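Local coordinates for iodotyrosine deiodinase (PDB 6TYK), which catalyses, as an FMN-dependent homodimer of the nitroreductase family, the reductive dehalogenation of halotyrosines such as 3-iodo-L-tyrosine, at residues 139-143 against 158-162. Sequence-based numbering, arbitrary orientation.
With FMN (flavin mononucleotide), chain C.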
loop_
_atom_site.group_PDB
_atom_site.type_symbol
_atom_site.label_atom_id
_atom_site.label_comp_id
_atom_site.label_asym_id
_atom_site.label_seq_id
_atom_site.Cartn_x
_atom_site.Cartn_y
_atom_site.Cartn_z
ATOM N N THR A 139 5.513 -12.116 -6.001
ATOM C CA THR A 139 4.569 -11.922 -7.088
ATOM C C THR A 139 5.007 -12.749 -8.292
ATOM O O THR A 139 5.793 -12.285 -9.122
ATOM C CB THR A 139 4.461 -10.437 -7.473
ATOM O OG1 THR A 139 5.760 -9.937 -7.795
ATOM C CG2 THR A 139 3.901 -9.620 -6.316
ATOM N N PRO A 140 4.513 -13.993 -8.382
ATOM C CA PRO A 140 4.876 -14.870 -9.503
ATOM C C PRO A 140 4.294 -14.342 -10.806
ATOM O O PRO A 140 3.392 -13.510 -10.778
ATOM C CB PRO A 140 4.218 -16.202 -9.129
ATOM C CG PRO A 140 3.033 -15.804 -8.287
ATOM C CD PRO A 140 3.508 -14.603 -7.492
ATOM N N PRO A 141 4.802 -14.825 -11.943
ATOM C CA PRO A 141 4.344 -14.319 -13.240
ATOM C C PRO A 141 2.865 -14.582 -13.507
ATOM O O PRO A 141 2.213 -13.741 -14.127
ATOM C CB PRO A 141 5.215 -15.083 -14.245
ATOM C CG PRO A 141 6.426 -15.488 -13.471
ATOM C CD PRO A 141 5.917 -15.779 -12.086
ATOM N N ASP A 142 2.343 -15.721 -13.062
ATOM C CA ASP A 142 0.924 -16.003 -13.255
ATOM C C ASP A 142 0.215 -16.392 -11.965
ATOM O O ASP A 142 0.418 -17.476 -11.418
ATOM C CB ASP A 142 0.691 -17.071 -14.325
ATOM C CG ASP A 142 -0.778 -17.186 -14.716
ATOM O OD1 ASP A 142 -1.466 -16.141 -14.760
ATOM O OD2 ASP A 142 -1.247 -18.315 -14.968
ATOM N N PHE A 143 -0.641 -15.496 -11.503
ATOM C CA PHE A 143 -1.416 -15.732 -10.298
ATOM C C PHE A 143 -2.576 -16.691 -10.525
ATOM O O PHE A 143 -3.084 -17.281 -9.574
ATOM C CB PHE A 143 -1.974 -14.415 -9.773
ATOM C CG PHE A 143 -0.965 -13.560 -9.067
ATOM C CD1 PHE A 143 -0.716 -13.736 -7.718
ATOM C CD2 PHE A 143 -0.274 -12.576 -9.749
ATOM C CE1 PHE A 143 0.207 -12.942 -7.052
ATOM C CE2 PHE A 143 0.647 -11.782 -9.091
ATOM C CZ PHE A 143 0.881 -11.965 -7.735
ATOM N N LEU A 158 -6.025 -12.644 -6.267
ATOM C CA LEU A 158 -4.804 -12.812 -5.495
ATOM C C LEU A 158 -3.847 -11.679 -5.824
ATOM O O LEU A 158 -3.520 -11.463 -6.985
ATOM C CB LEU A 158 -4.161 -14.162 -5.795
ATOM C CG LEU A 158 -2.864 -14.496 -5.064
ATOM C CD1 LEU A 158 -3.027 -14.395 -3.549
ATOM C CD2 LEU A 158 -2.418 -15.899 -5.472
ATOM N N GLU A 159 -3.413 -10.954 -4.800
ATOM C CA GLU A 159 -2.528 -9.811 -4.992
ATOM C C GLU A 159 -1.065 -10.167 -4.759
ATOM O O GLU A 159 -0.177 -9.694 -5.462
ATOM C CB GLU A 159 -2.914 -8.675 -4.048
ATOM C CG GLU A 159 -4.235 -8.011 -4.387
ATOM C CD GLU A 159 -4.184 -7.214 -5.674
ATOM O OE1 GLU A 159 -3.065 -6.953 -6.178
ATOM O OE2 GLU A 159 -5.257 -6.830 -6.178
ATOM N N VAL A 160 -0.802 -10.973 -3.743
ATOM C CA VAL A 160 0.571 -11.238 -3.360
ATOM C C VAL A 160 0.616 -12.472 -2.478
ATOM O O VAL A 160 -0.347 -12.768 -1.770
ATOM C CB VAL A 160 1.193 -10.021 -2.621
ATOM C CG1 VAL A 160 0.456 -9.711 -1.309
ATOM C CG2 VAL A 160 2.656 -10.254 -2.358
ATOM N N ILE A 161 1.713 -13.215 -2.577
ATOM C CA ILE A 161 1.992 -14.325 -1.678
ATOM C C ILE A 161 3.048 -13.826 -0.722
ATOM O O ILE A 161 4.138 -13.432 -1.146
ATOM C CB ILE A 161 2.544 -15.529 -2.458
ATOM C CG1 ILE A 161 1.493 -16.046 -3.446
ATOM C CG2 ILE A 161 3.016 -16.634 -1.501
ATOM C CD1 ILE A 161 2.072 -17.005 -4.467
ATOM N N LEU A 162 2.736 -13.832 0.566
ATOM C CA LEU A 162 3.693 -13.390 1.571
ATOM C C LEU A 162 4.152 -14.566 2.414
ATOM O O LEU A 162 3.474 -14.951 3.367
ATOM C CB LEU A 162 3.065 -12.345 2.497
ATOM C CG LEU A 162 2.695 -11.001 1.885
ATOM C CD1 LEU A 162 1.759 -10.264 2.828
ATOM C CD2 LEU A 162 3.932 -10.162 1.633
HETATM N N1 FMN C . 10.918 -10.137 -4.298
HETATM C C2 FMN C . 11.096 -11.346 -4.909
HETATM O O2 FMN C . 12.058 -12.032 -4.609
HETATM N N3 FMN C . 10.202 -11.800 -5.844
HETATM C C4 FMN C . 9.120 -11.046 -6.204
HETATM O O4 FMN C . 8.334 -11.482 -7.054
HETATM C C4A FMN C . 8.927 -9.812 -5.578
HETATM N N5 FMN C . 7.834 -9.037 -5.898
HETATM C C5A FMN C . 7.637 -7.825 -5.258
HETATM C C6 FMN C . 6.521 -7.064 -5.576
HETATM C C7 FMN C . 6.277 -5.853 -4.947
HETATM C C7M FMN C . 5.048 -5.070 -5.329
HETATM C C8 FMN C . 7.170 -5.397 -3.988
HETATM C C8M FMN C . 6.937 -4.085 -3.287
HETATM C C9 FMN C . 8.290 -6.160 -3.669
HETATM C C9A FMN C . 8.534 -7.379 -4.297
HETATM N N10 FMN C . 9.659 -8.148 -4.000
HETATM C C10 FMN C . 9.822 -9.373 -4.608
HETATM C "C1'" FMN C . 10.659 -7.694 -2.974
HETATM C "C2'" FMN C . 11.576 -6.606 -3.576
HETATM O "O2'" FMN C . 12.546 -7.165 -4.456
HETATM C "C3'" FMN C . 12.236 -5.825 -2.436
HETATM O "O3'" FMN C . 11.214 -5.133 -1.742
HETATM C "C4'" FMN C . 13.305 -4.837 -2.903
HETATM O "O4'" FMN C . 14.396 -5.549 -3.472
HETATM C "C5'" FMN C . 13.809 -3.993 -1.744
HETATM O "O5'" FMN C . 14.258 -4.850 -0.716
HETATM P P FMN C . 14.873 -4.259 0.646
HETATM O O1P FMN C . 15.361 -5.491 1.401
HETATM O O2P FMN C . 13.775 -3.593 1.428
HETATM O O3P FMN C . 16.025 -3.344 0.274
#
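One face of the Phe143 ring takes the carbonyl oxygen Leu158 O, 3.7 Å above the plane and offset toward the rim; Pro140 CG lies over the opposite face, also near the rim, and Leu158 CD2 meets the edge in plane. The strand side of this contact carries a classic beta bulge of the nitroreductase sheet, in which Glu159 and Val160 both face Val104 of strand 100-107. Glu159 O, a bulge carbonyl, comes obliquely to the ring, 3.4 Å from Phe143 CZ. The Leu158 and Phe143 side chains cross at about a right angle, with the leucine branch point CG 3.5 Å from Phe143 CD1; CG stands anti to the backbone N (chi1 180°), which turns the branch onto the ring. With an alanine in place of Phe143, a gap is likely to open between Pro140 and Leu158, and Leu158 CG and CD2 would lose the ring they pack on. Earlier in the loop, Pro140 CG and CD rest on Ile161 CD1, each at 4.1 Å, and Thr139 CG2 touches Val160 CG2. The carboxylate of Glu159 turns elsewhere, to Ser106, Trp118 and a salt bridge with Arg114, while Tyr112 of the second subunit packs on Thr139 and Phe143. The loop thus runs from packing on the bulged strand to the active site, where Thr139 lines the FMN pocket and touches the bound 3-iodo-tyrosine. Thr139 CG2 lies 3.7 Å from FMN C6, and Thr139 N donates a nearly straight hydrogen bond (164°) to FMN O4. Thr139 OG1 sits 3.1 Å from FMN O4 and 3.0 Å from FMN N5, and the hydrogen bonding at this hydroxyl is not settled.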